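Local coordinates for protein toll (Drosophila melanogaster, PDB 4LXR) that is a transmembrane receptor for the cleaved cytokine Spätzle, activating Toll signalling in antifungal immunity and in dorsal-ventral patterning of the embryo, at residues N463-T468 with L475-N480. Numbering follows the deposited sequence.
Sequences NDWKNT and LDLSYN. With NAG (2-acetamido-2-deoxy-beta-D-glucopyranose), chain E.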
loop_
_atom_site.group_PDB
_atom_site.type_symbol
_atom_site.label_atom_id
_atom_site.label_comp_id
_atom_site.label_asym_id
_atom_site.label_seq_id
_atom_site.Cartn_x
_atom_site.Cartn_y
_atom_site.Cartn_z
ATOM N N ASN A 463 -27.908 -3.443 -5.235
ATOM C CA ASN A 463 -28.272 -3.392 -6.653
ATOM C C ASN A 463 -27.503 -2.357 -7.467
ATOM O O ASN A 463 -27.037 -2.648 -8.572
ATOM C CB ASN A 463 -29.777 -3.153 -6.812
ATOM C CG ASN A 463 -30.184 -2.943 -8.261
ATOM O OD1 ASN A 463 -30.349 -3.898 -9.017
ATOM N ND2 ASN A 463 -30.345 -1.684 -8.655
ATOM N N ASP A 464 -27.381 -1.148 -6.929
ATOM C CA ASP A 464 -26.717 -0.078 -7.663
ATOM C C ASP A 464 -25.248 -0.383 -7.924
ATOM O O ASP A 464 -24.703 0.057 -8.935
ATOM C CB ASP A 464 -26.872 1.274 -6.955
ATOM C CG ASP A 464 -26.531 1.204 -5.482
ATOM O OD1 ASP A 464 -27.054 0.300 -4.787
ATOM O OD2 ASP A 464 -25.741 2.059 -5.022
ATOM N N TRP A 465 -24.613 -1.142 -7.029
ATOM C CA TRP A 465 -23.188 -1.451 -7.192
ATOM C C TRP A 465 -22.988 -2.332 -8.418
ATOM O O TRP A 465 -21.941 -2.288 -9.068
ATOM C CB TRP A 465 -22.603 -2.139 -5.948
ATOM C CG TRP A 465 -22.755 -1.358 -4.661
ATOM C CD1 TRP A 465 -23.077 -0.038 -4.531
ATOM C CD2 TRP A 465 -22.596 -1.864 -3.327
ATOM N NE1 TRP A 465 -23.140 0.307 -3.202
ATOM C CE2 TRP A 465 -22.845 -0.797 -2.443
ATOM C CE3 TRP A 465 -22.274 -3.116 -2.797
ATOM C CZ2 TRP A 465 -22.784 -0.944 -1.055
ATOM C CZ3 TRP A 465 -22.221 -3.266 -1.418
ATOM C CH2 TRP A 465 -22.468 -2.184 -0.564
ATOM N N LYS A 466 -24.001 -3.134 -8.735
ATOM C CA LYS A 466 -23.907 -4.052 -9.864
ATOM C C LYS A 466 -24.402 -3.411 -11.152
ATOM O O LYS A 466 -23.856 -3.658 -12.228
ATOM C CB LYS A 466 -24.728 -5.324 -9.601
ATOM C CG LYS A 466 -24.214 -6.232 -8.493
ATOM C CD LYS A 466 -25.121 -7.455 -8.344
ATOM C CE LYS A 466 -26.540 -7.023 -7.986
ATOM N NZ LYS A 466 -27.431 -8.135 -7.597
ATOM N N ASN A 467 -25.451 -2.603 -11.046
ATOM C CA ASN A 467 -26.208 -2.216 -12.232
ATOM C C ASN A 467 -26.225 -0.727 -12.541
ATOM O O ASN A 467 -26.565 -0.334 -13.656
ATOM C CB ASN A 467 -27.639 -2.739 -12.130
ATOM C CG ASN A 467 -27.695 -4.250 -12.034
ATOM O OD1 ASN A 467 -27.032 -4.958 -12.797
ATOM N ND2 ASN A 467 -28.482 -4.754 -11.089
ATOM N N THR A 468 -25.851 0.098 -11.570
ATOM C CA THR A 468 -25.916 1.539 -11.767
ATOM C C THR A 468 -24.516 2.119 -11.929
ATOM O O THR A 468 -24.307 3.050 -12.694
ATOM C CB THR A 468 -26.659 2.235 -10.605
ATOM O OG1 THR A 468 -27.947 1.637 -10.428
ATOM C CG2 THR A 468 -26.837 3.719 -10.888
ATOM N N LEU A 475 -14.073 -1.958 -5.763
ATOM C CA LEU A 475 -15.129 -2.129 -4.774
ATOM C C LEU A 475 -14.629 -3.001 -3.624
ATOM O O LEU A 475 -14.651 -4.227 -3.709
ATOM C CB LEU A 475 -16.369 -2.757 -5.423
ATOM C CG LEU A 475 -17.520 -3.126 -4.491
ATOM C CD1 LEU A 475 -18.052 -1.910 -3.743
ATOM C CD2 LEU A 475 -18.641 -3.815 -5.261
ATOM N N ASP A 476 -14.182 -2.369 -2.542
ATOM C CA ASP A 476 -13.599 -3.110 -1.429
ATOM C C ASP A 476 -14.633 -3.471 -0.381
ATOM O O ASP A 476 -15.044 -2.616 0.410
ATOM C CB ASP A 476 -12.458 -2.328 -0.781
ATOM C CG ASP A 476 -11.596 -3.195 0.110
ATOM O OD1 ASP A 476 -12.081 -4.256 0.578
ATOM O OD2 ASP A 476 -10.431 -2.829 0.336
ATOM N N LEU A 477 -15.041 -4.742 -0.363
ATOM C CA LEU A 477 -16.013 -5.201 0.618
ATOM C C LEU A 477 -15.388 -6.110 1.676
ATOM O O LEU A 477 -16.102 -6.795 2.403
ATOM C CB LEU A 477 -17.176 -5.910 -0.068
ATOM C CG LEU A 477 -18.133 -5.045 -0.884
ATOM C CD1 LEU A 477 -19.107 -5.921 -1.646
ATOM C CD2 LEU A 477 -18.882 -4.086 0.019
ATOM N N SER A 478 -14.063 -6.103 1.769
ATOM C CA SER A 478 -13.367 -7.009 2.674
ATOM C C SER A 478 -13.671 -6.706 4.128
ATOM O O SER A 478 -13.955 -5.560 4.478
ATOM C CB SER A 478 -11.848 -6.992 2.443
ATOM O OG SER A 478 -11.258 -5.775 2.883
ATOM N N TYR A 479 -13.609 -7.744 4.963
ATOM C CA TYR A 479 -13.785 -7.610 6.409
ATOM C C TYR A 479 -15.180 -7.101 6.745
ATOM O O TYR A 479 -15.380 -6.383 7.730
ATOM C CB TYR A 479 -12.703 -6.698 7.023
ATOM C CG TYR A 479 -11.320 -7.314 7.058
ATOM C CD1 TYR A 479 -10.947 -8.171 8.089
ATOM C CD2 TYR A 479 -10.385 -7.036 6.064
ATOM C CE1 TYR A 479 -9.680 -8.739 8.125
ATOM C CE2 TYR A 479 -9.111 -7.597 6.093
ATOM C CZ TYR A 479 -8.767 -8.443 7.130
ATOM O OH TYR A 479 -7.510 -9.004 7.167
ATOM N N ASN A 480 -16.138 -7.455 5.902
ATOM C CA ASN A 480 -17.538 -7.180 6.191
ATOM C C ASN A 480 -18.259 -8.440 6.679
ATOM O O ASN A 480 -17.618 -9.338 7.226
ATOM C CB ASN A 480 -18.222 -6.521 4.995
ATOM C CG ASN A 480 -17.921 -5.035 4.914
ATOM O OD1 ASN A 480 -18.622 -4.237 5.506
ATOM N ND2 ASN A 480 -16.866 -4.666 4.192
HETATM C C1 NAG E . -11.640 -2.631 11.611
HETATM C C2 NAG E . -10.144 -2.929 11.827
HETATM C C3 NAG E . -9.782 -2.812 13.308
HETATM C C4 NAG E . -10.245 -1.477 13.879
HETATM C C5 NAG E . -11.737 -1.312 13.611
HETATM C C6 NAG E . -12.303 -0.006 14.121
HETATM C C7 NAG E . -9.156 -4.450 10.163
HETATM C C8 NAG E . -8.870 -5.880 9.813
HETATM N N2 NAG E . -9.790 -4.247 11.324
HETATM O O3 NAG E . -8.374 -2.968 13.440
HETATM O O4 NAG E . -10.041 -1.447 15.288
HETATM O O5 NAG E . -11.970 -1.350 12.196
HETATM O O6 NAG E . -11.695 1.107 13.480
HETATM O O7 NAG E . -8.828 -3.523 9.428
#
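D476 OD1 is gripped twice by S478: the backbone N lies 3.0 Å from D476 OD1, with an N-H...O angle of 162°, and S478 OG lies 2.9 Å from D476 OD1 on the syn side of the carboxylate. The first bond defines an Asx turn, which bends the chain as strand 474-476 ends in a leucine-rich repeat of the Toll ectodomain. The other carboxylate oxygen, OD2, forms a salt bridge with R454 of the preceding repeat, so both oxygens are engaged.

While D476 and S478 make this polar turn, L475 and L477 point inward to helix 463-467, on the convex side of the solenoid. No hydrogen bond joins the two segments; they meet through apolar side chains alone. W465 carries the contact from the helix side: with CG anti to its carbonyl carbon (chi1 -57°), its six-membered ring reaches L477, CZ3 lying 3.7 Å from L477 CD2. The same CZ3 is 4.1 Å from L477 CD1, so both methyls of the fork meet this corner, at an oblique approach. Closer to the helix backbone, L475 CD2 makes a looser contact, 4.4 Å from W465 CB. W465 also touches L451 of its own repeat, and L475 touches L451 too, so the leucines of one repeat pack on the tryptophan and strand of the one before.

N480 occupies the asparagine position of the LxLxxN signature. Its ND2 donates to L477 O at 2.9 Å from well above the carbonyl plane (C=O...N angle 96°) and also to L453 O, while OD1 accepts from I458 N. These bonds fix the amide between adjacent turns of the solenoid.

Y479, by contrast, turns to the glycan-bearing surface and stacks with H504; the acetamide methyl C8 of a NAG sits over one ring face, 3.4 Å from Y479 CE1 and offset toward the rim.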